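Local coordinates for uncharacterized protein (Bordetella bronchiseptica, PDB 4XG0), which belongs to the DUF1537 family of kinases, which act in catabolic pathways for acid sugars, and probably phosphorylates such a substrate, at residues 256-261 with 348-353; 354-359 with 399-404. All coordinates share one frame; numbering follows the deposited sequence. Where two conformers were deposited one is given.

Contact 1: 256-261 with 348-353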
# COMPACT_ATOMS: atom_id res chain seq x y z
N ALA A 256 -8.85 5.94 7.62
CA ALA A 256 -10.05 6.78 7.80
C ALA A 256 -9.63 8.17 8.31
O ALA A 256 -8.98 8.28 9.34
CB ALA A 256 -11.01 6.13 8.77
N GLY A 257 -9.99 9.21 7.56
CA GLY A 257 -9.70 10.58 7.95
C GLY A 257 -8.34 10.96 7.41
O GLY A 257 -7.59 10.09 6.95
N PRO A 258 -8.00 12.26 7.50
CA PRO A 258 -6.71 12.75 7.02
C PRO A 258 -5.60 12.41 7.98
O PRO A 258 -5.84 12.20 9.16
CB PRO A 258 -6.93 14.26 7.00
CG PRO A 258 -7.80 14.49 8.17
CD PRO A 258 -8.76 13.32 8.17
N VAL A 259 -4.39 12.31 7.46
CA VAL A 259 -3.20 12.34 8.28
C VAL A 259 -2.92 13.79 8.62
O VAL A 259 -2.90 14.66 7.75
CB VAL A 259 -1.97 11.72 7.53
CG1 VAL A 259 -0.72 12.00 8.33
CG2 VAL A 259 -2.14 10.25 7.38
N LEU A 260 -2.73 14.06 9.91
CA LEU A 260 -2.40 15.39 10.38
C LEU A 260 -0.88 15.50 10.57
O LEU A 260 -0.30 14.70 11.29
CB LEU A 260 -3.09 15.63 11.73
CG LEU A 260 -2.84 17.00 12.33
CD1 LEU A 260 -3.34 18.11 11.40
CD2 LEU A 260 -3.53 17.10 13.69
N VAL A 261 -0.24 16.48 9.93
CA VAL A 261 1.18 16.70 10.06
C VAL A 261 1.47 18.03 10.77
O VAL A 261 0.98 19.08 10.37
CB VAL A 261 1.84 16.69 8.68
CG1 VAL A 261 3.34 16.87 8.79
CG2 VAL A 261 1.47 15.43 7.94
N LEU A 348 -9.22 14.85 18.16
CA LEU A 348 -10.35 14.34 18.94
C LEU A 348 -11.69 14.75 18.34
O LEU A 348 -12.67 13.97 18.33
CB LEU A 348 -10.24 14.80 20.39
CG LEU A 348 -9.03 14.23 21.12
CD1 LEU A 348 -8.93 14.78 22.56
CD2 LEU A 348 -9.08 12.72 21.09
N ALA A 349 -11.75 15.96 17.83
CA ALA A 349 -13.05 16.44 17.39
C ALA A 349 -13.46 15.86 16.02
O ALA A 349 -14.63 15.49 15.81
CB ALA A 349 -13.07 17.97 17.39
N HIS A 350 -12.50 15.79 15.09
CA HIS A 350 -12.76 15.50 13.68
C HIS A 350 -12.26 14.09 13.30
O HIS A 350 -12.80 13.44 12.42
CB HIS A 350 -12.05 16.57 12.83
CG HIS A 350 -11.99 16.26 11.36
ND1 HIS A 350 -13.08 16.36 10.53
CD2 HIS A 350 -10.94 15.90 10.58
CE1 HIS A 350 -12.72 16.04 9.30
NE2 HIS A 350 -11.43 15.75 9.30
N GLY A 351 -11.25 13.62 14.01
CA GLY A 351 -10.68 12.32 13.71
C GLY A 351 -9.50 12.51 12.78
O GLY A 351 -9.37 13.55 12.15
N ALA A 352 -8.64 11.50 12.73
CA ALA A 352 -7.47 11.51 11.87
C ALA A 352 -7.01 10.08 11.72
O ALA A 352 -7.21 9.23 12.61
CB ALA A 352 -6.35 12.38 12.47
N ALA A 353 -6.42 9.80 10.57
CA ALA A 353 -5.82 8.52 10.32
C ALA A 353 -4.54 8.31 11.11
O ALA A 353 -4.13 7.18 11.32
CB ALA A 353 -5.54 8.37 8.81
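P258 and A353 carry this contact, a case of the lead-in to one strand meeting the turn that leads into its neighbour, where carbonyls and small side chains do most of the touching. The P258 ring and the imidazole of H350 face one another across the contact. CD of the proline lies 3.8 Å from NE2 of H350 and meets the imidazole obliquely. H350 reaches it because its CG stands anti to the backbone N (chi1 169°), which brings the ring toward the proline.

On the carbonyl side of P258 the contact turns polar. A353 N donates to P258 O at 2.8 Å, with the donor well above the carbonyl plane, 48° out of it. CB of A352 sits 3.4 Å from the same P258 O. CB of A353 points at residues 256-261 and comes within 3.3 Å of G257 O, while the same CB lies 4.1 Å from CG2 of V259. That branch lies beside the backbone N of V259, and the valine also packs on A417 and I420 of helix 412-421.

Two glycines with positive phi make the turns possible. G257 (phi 89°) brings its CA to 4.6 Å from A352 CA, and G351, first to leave the helical conformation, redirects the chain out of the helix. The geometry is that of an alpha/beta domain in which the turn leaving a helix crosses the lead-in to a neighbouring parallel strand, here in the mixed sheet of the nucleotide-binding C-terminal domain, beside the interior strand 259-263.

Contact 2: 354-359 with 399-404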
# COMPACT_ATOMS: atom_id res chain seq x y z
N GLY A 354 -3.92 9.42 11.52
CA GLY A 354 -2.68 9.44 12.27
C GLY A 354 -2.11 10.85 12.33
O GLY A 354 -2.66 11.79 11.73
N VAL A 355 -1.00 10.98 13.06
CA VAL A 355 -0.29 12.22 13.22
C VAL A 355 1.18 12.01 12.93
O VAL A 355 1.75 10.97 13.27
CB VAL A 355 -0.42 12.77 14.66
CG1 VAL A 355 0.32 14.12 14.78
CG2 VAL A 355 -1.84 12.91 15.01
N VAL A 356 1.77 13.00 12.28
CA VAL A 356 3.20 13.04 12.06
C VAL A 356 3.71 14.33 12.72
O VAL A 356 3.12 15.41 12.55
CB VAL A 356 3.54 13.09 10.54
CG1 VAL A 356 5.02 13.16 10.34
CG2 VAL A 356 2.96 11.92 9.81
N ALA A 357 4.75 14.23 13.52
CA ALA A 357 5.23 15.41 14.24
C ALA A 357 6.72 15.56 14.09
O ALA A 357 7.49 14.61 14.29
CB ALA A 357 4.83 15.35 15.74
N THR A 358 7.14 16.76 13.71
CA THR A 358 8.55 17.10 13.66
C THR A 358 8.74 18.58 14.04
O THR A 358 7.87 19.41 13.77
CB THR A 358 9.12 16.82 12.24
OG1 THR A 358 10.55 16.85 12.27
CG2 THR A 358 8.67 17.86 11.24
N GLY A 359 9.80 18.92 14.77
CA GLY A 359 10.71 17.95 15.35
C GLY A 359 10.30 17.57 16.77
O GLY A 359 9.10 17.44 17.07
N PRO A 399 -2.21 6.02 15.14
CA PRO A 399 -0.87 5.96 14.55
C PRO A 399 -0.14 7.29 14.60
O PRO A 399 -0.73 8.37 14.41
CB PRO A 399 -1.14 5.54 13.11
CG PRO A 399 -2.47 4.74 13.20
CD PRO A 399 -3.25 5.61 14.18
N VAL A 400 1.16 7.21 14.90
CA VAL A 400 2.00 8.39 15.05
C VAL A 400 3.38 8.11 14.46
O VAL A 400 3.89 6.98 14.50
CB VAL A 400 2.14 8.80 16.57
CG1 VAL A 400 2.61 7.61 17.41
CG2 VAL A 400 3.05 9.99 16.73
N VAL A 401 3.96 9.16 13.88
CA VAL A 401 5.32 9.17 13.39
C VAL A 401 5.98 10.39 13.99
O VAL A 401 5.42 11.48 14.00
CB VAL A 401 5.36 9.31 11.84
CG1 VAL A 401 6.76 9.64 11.34
CG2 VAL A 401 4.82 8.07 11.16
N THR A 402 7.19 10.20 14.49
CA THR A 402 7.93 11.32 15.01
C THR A 402 9.27 11.42 14.28
O THR A 402 9.81 10.44 13.73
CB THR A 402 8.12 11.18 16.54
OG1 THR A 402 8.59 9.86 16.82
CG2 THR A 402 6.79 11.38 17.25
N LYS A 403 9.82 12.63 14.26
CA LYS A 403 11.05 12.86 13.51
C LYS A 403 11.75 14.09 14.04
O LYS A 403 11.11 15.08 14.37
CB LYS A 403 10.74 13.07 12.02
CG LYS A 403 11.94 13.25 11.13
CD LYS A 403 11.55 13.53 9.67
CE LYS A 403 11.08 14.98 9.45
NZ LYS A 403 12.20 15.97 9.67
N ALA A 404 13.07 14.03 14.10
CA ALA A 404 13.82 15.22 14.47
C ALA A 404 13.71 16.24 13.33
O ALA A 404 13.58 15.87 12.16
CB ALA A 404 15.23 14.88 14.77
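Two neighbouring parallel strands, 354-358 and 399-403, pair here inside the mixed sheet of the nucleotide-binding C-terminal domain, a worked example of how parallel pairing can end in side-chain hydrogen bonds. The axes of the two short segments approach to 4.7 Å and run 9° from parallel. Hydrogen bonds shuttle between the strands: V355 N to P399 O, V401 N to V355 O (2.9 Å, in the carbonyl plane), and A357 N to V401 O, where the donor lies almost in line with the C=O. The next bond, K403 N to A357 O, is weak. CA-H groups add to the seam, as where V400 CA approaches V355 O at 3.1 Å.

On one face V356 and V401 run alongside each other from neighbouring strands, and their CG1 methyls meet at 4.1 Å. T358 and K403 extend this face in the same manner. With OG1 anti to the backbone N (chi1 -166°), the threonine hydroxyl is turned to the adjacent strand and donates to K403 O at 2.8 Å, from above the carbonyl plane. The lysine chain leaves extended, then bends at its last two torsions, so NZ folds back to A404 O at 2.8 Å and reaches T358 OG1 through a weak bond. Q273 OE1 and F407 O also accept from NZ, so A404 O, Q273 and F407 can take its three hydrogens and the weak approach to T358 OG1 is secondary. A cis peptide precedes G359, the N-cap of the following helix 360-369.

Helix 412-421 covers the V356 and K403 face through L413, A416, I420 and V412. Strand 259-263 flanks 354-358 on its other edge, and antiparallel strand 385-391 lies beyond 399-403.

In the fold
After helix 240-252, the chain enters strand 259-263 through residues 256-258. Contact 1 closes a long excursion, taking in strands 283-285 and 317-321 and ending with helix 334-349. Strand 354-358 follows at once, so contact 2 opens where contact 1 has closed: the two are in series, neither nested nor crossed. Contact 2 closes a shorter loop, through helix 360-369 and antiparallel strands 374-380 and 385-391. The centres of the two contacts lie about 13 Å apart. Strand 354-358 joins them, since L260 probably bonds through its backbone to G354 and V356, placing 259-263, 354-358 and 399-403 consecutively in one sheet.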